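Local coordinates for protein multicopper oxidase (Pseudomonas thermotolerans, PDB 6VOW) that probably oxidises phenolic, lignin-related substrates at a mononuclear copper and passes the electrons to a trinuclear copper cluster that reduces dioxygen to water, as in laccases, at residues H440-D443 with H444-G448. Numbering follows the deposited sequence.
Sequences HVID and HMETG. With CU (copper (II) ion), chain D; C2O (Cu-O-Cu linkage), chain B.
Val441 lays its CG1 methyl over one face of the His444 imidazole, 4.0 Å from the ring centroid and only 7° off the ring normal. This is a CH-pi contact. CG1 is placed there by a chi1 of 167°, which sets it anti to the backbone N. The valine and imidazole side chains leave the backbone alongside each other. His444 ND1 binds a copper ion at 2.1 Å, and His388 and Cys439 complete the site. The far nitrogen of His444, NE2, has a hydrogen-bond partner outside residues 440-448. Both nitrogens are thus engaged, which should fix the ring's rotation. His440 NE2 binds CU2 of the Cu-O-Cu linkage at 2.1 Å, together with His96 and His136. His438, Cys439 and His440 form the His-Cys-His motif of multicopper oxidases, in which the cysteine of the mononuclear site sits between two histidines of the trinuclear site. The short helix 442-446 brings His444 back to the same copper as Cys439. Val441 is its N-cap residue. Met445 N gives a hydrogen bond of 3.0 Å to Val441 O, in the carbonyl plane. At the other end, Thr447 OG1 donates to Asp443 O at 2.7 Å, tilted 31° from the carbonyl plane. Met445 CE packs against Ile442 CG2 at 3.9 Å. Glu446 OE1 lies near the same methyl and is hydrogen-bonded to the backbone N of Ala142, in helix 141-146.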
ATOM      1  N   HIS A 440       2.974   3.271  -8.318  1.00 41.37           N
ATOM      2  CA  HIS A 440       1.901   2.351  -7.852  1.00 38.86           C
ATOM      3  C   HIS A 440       0.453   2.721  -8.329  1.00 44.77           C
ATOM      4  O   HIS A 440      -0.586   2.208  -7.813  1.00 46.07           O
ATOM      5  CB  HIS A 440       2.036   2.153  -6.348  1.00 37.65           C
ATOM      6  CG  HIS A 440       1.710   0.742  -5.925  1.00 42.87           C
ATOM      7  ND1 HIS A 440       0.423   0.249  -5.973  1.00 50.51           N
ATOM      8  CD2 HIS A 440       2.506  -0.298  -5.557  1.00 46.22           C
ATOM      9  CE1 HIS A 440       0.443  -1.030  -5.632  1.00 54.48           C
ATOM     10  NE2 HIS A 440       1.691  -1.378  -5.350  1.00 53.08           N
ATOM     11  N   VAL A 441       0.398   3.613  -9.333  1.00 44.24           N
ATOM     12  CA  VAL A 441      -0.831   3.897 -10.075  1.00 42.40           C
ATOM     13  C   VAL A 441      -0.667   2.827 -11.097  1.00 43.37           C
ATOM     14  O   VAL A 441       0.344   2.821 -11.868  1.00 45.01           O
ATOM     15  CB  VAL A 441      -0.857   5.307 -10.699  1.00 45.87           C
ATOM     16  CG1 VAL A 441      -1.982   5.430 -11.701  1.00 44.64           C
ATOM     17  CG2 VAL A 441      -1.090   6.372  -9.608  1.00 40.66           C
ATOM     18  N   ILE A 442      -1.582   1.859 -11.026  1.00 39.54           N
ATOM     19  CA  ILE A 442      -1.359   0.570 -11.698  1.00 50.20           C
ATOM     20  C   ILE A 442      -1.277   0.722 -13.213  1.00 46.85           C
ATOM     21  O   ILE A 442      -0.469   0.083 -13.859  1.00 60.37           O
ATOM     22  CB  ILE A 442      -2.426  -0.494 -11.327  1.00 52.51           C
ATOM     23  CG1 ILE A 442      -2.558  -0.692  -9.794  1.00 51.61           C
ATOM     24  CG2 ILE A 442      -2.119  -1.801 -12.055  1.00 56.74           C
ATOM     25  CD1 ILE A 442      -1.265  -1.174  -9.104  1.00 47.52           C
ATOM     26  N   ASP A 443      -2.096   1.583 -13.759  1.00 58.54           N
ATOM     27  CA  ASP A 443      -1.937   2.119 -15.143  1.00 56.71           C
ATOM     28  C   ASP A 443      -0.601   2.635 -15.556  1.00 51.25           C
ATOM     29  O   ASP A 443      -0.151   2.337 -16.634  1.00 66.83           O
ATOM     30  CB  ASP A 443      -2.862   3.315 -15.294  1.00 56.65           C
ATOM     31  CG  ASP A 443      -4.132   2.945 -15.845  1.00 67.53           C
ATOM     32  OD1 ASP A 443      -4.468   1.752 -15.834  1.00 73.93           O
ATOM     33  OD2 ASP A 443      -4.797   3.853 -16.339  1.00 82.65           O
ATOM     34  N   HIS A 444       0.027   3.450 -14.748  1.00 50.61           N
ATOM     35  CA  HIS A 444       1.338   3.948 -15.113  1.00 48.93           C
ATOM     36  C   HIS A 444       2.354   2.870 -15.067  1.00 54.09           C
ATOM     37  O   HIS A 444       3.257   2.911 -15.889  1.00 53.97           O
ATOM     38  CB  HIS A 444       1.815   5.029 -14.185  1.00 45.20           C
ATOM     39  CG  HIS A 444       1.026   6.268 -14.291  1.00 47.61           C
ATOM     40  ND1 HIS A 444       1.262   7.335 -13.475  1.00 58.00           N
ATOM     41  CD2 HIS A 444      -0.022   6.609 -15.084  1.00 51.34           C
ATOM     42  CE1 HIS A 444       0.428   8.311 -13.783  1.00 49.87           C
ATOM     43  NE2 HIS A 444      -0.372   7.891 -14.745  1.00 51.10           N
ATOM     44  N   MET A 445       2.234   1.943 -14.093  1.00 50.48           N
ATOM     45  CA  MET A 445       3.173   0.853 -13.955  1.00 48.87           C
ATOM     46  C   MET A 445       3.022  -0.004 -15.189  1.00 50.46           C
ATOM     47  O   MET A 445       4.015  -0.396 -15.778  1.00 53.81           O
ATOM     48  CB  MET A 445       2.868   0.005 -12.715  1.00 54.78           C
ATOM     49  CG  MET A 445       3.610  -1.337 -12.621  1.00 55.60           C
ATOM     50  SD  MET A 445       2.910  -2.329 -11.270  1.00 58.76           S
ATOM     51  CE  MET A 445       1.616  -3.054 -12.243  1.00 59.08           C
ATOM     52  N   GLU A 446       1.778  -0.281 -15.586  1.00 53.37           N
ATOM     53  CA  GLU A 446       1.550  -1.126 -16.772  1.00 47.89           C
ATOM     54  C   GLU A 446       1.853  -0.457 -18.085  1.00 62.02           C
ATOM     55  O   GLU A 446       2.032  -1.196 -19.095  1.00 52.32           O
ATOM     56  CB  GLU A 446       0.147  -1.696 -16.836  1.00 52.95           C
ATOM     57  CG  GLU A 446      -0.094  -2.865 -15.842  1.00 62.12           C
ATOM     58  CD  GLU A 446      -1.529  -3.416 -15.923  1.00 64.47           C
ATOM     59  OE1 GLU A 446      -1.887  -4.196 -15.009  1.00 74.52           O
ATOM     60  OE2 GLU A 446      -2.328  -3.087 -16.863  1.00 68.89           O
ATOM     61  N   THR A 447       1.900   0.893 -18.127  1.00 49.09           N
ATOM     62  CA  THR A 447       2.165   1.573 -19.386  1.00 45.62           C
ATOM     63  C   THR A 447       3.552   2.128 -19.353  1.00 49.78           C
ATOM     64  O   THR A 447       3.789   3.164 -19.958  1.00 51.18           O
ATOM     65  CB  THR A 447       1.101   2.646 -19.720  1.00 52.16           C
ATOM     66  OG1 THR A 447       1.033   3.686 -18.717  1.00 53.80           O
ATOM     67  CG2 THR A 447      -0.238   1.962 -19.849  1.00 47.36           C
ATOM     68  N   GLY A 448       4.465   1.482 -18.615  1.00 52.63           N
ATOM     69  CA  GLY A 448       5.877   1.852 -18.690  1.00 49.56           C
ATOM     70  C   GLY A 448       6.646   2.320 -17.443  1.00 55.14           C
ATOM     71  O   GLY A 448       7.888   2.319 -17.453  1.00 49.04           O
TER
HETATM   72 CU    CU D 503       2.491   7.329 -11.811  1.00 51.46          CU
HETATM   73 CU2  C2O B 501       2.001  -2.884  -3.980  1.00 46.92          CU
HETATM   74 CU3  C2O B 501       5.185  -3.778  -7.175  1.00 49.24          CU
HETATM   75  O1  C2O B 501       3.643  -3.178  -5.575  1.00 42.25           O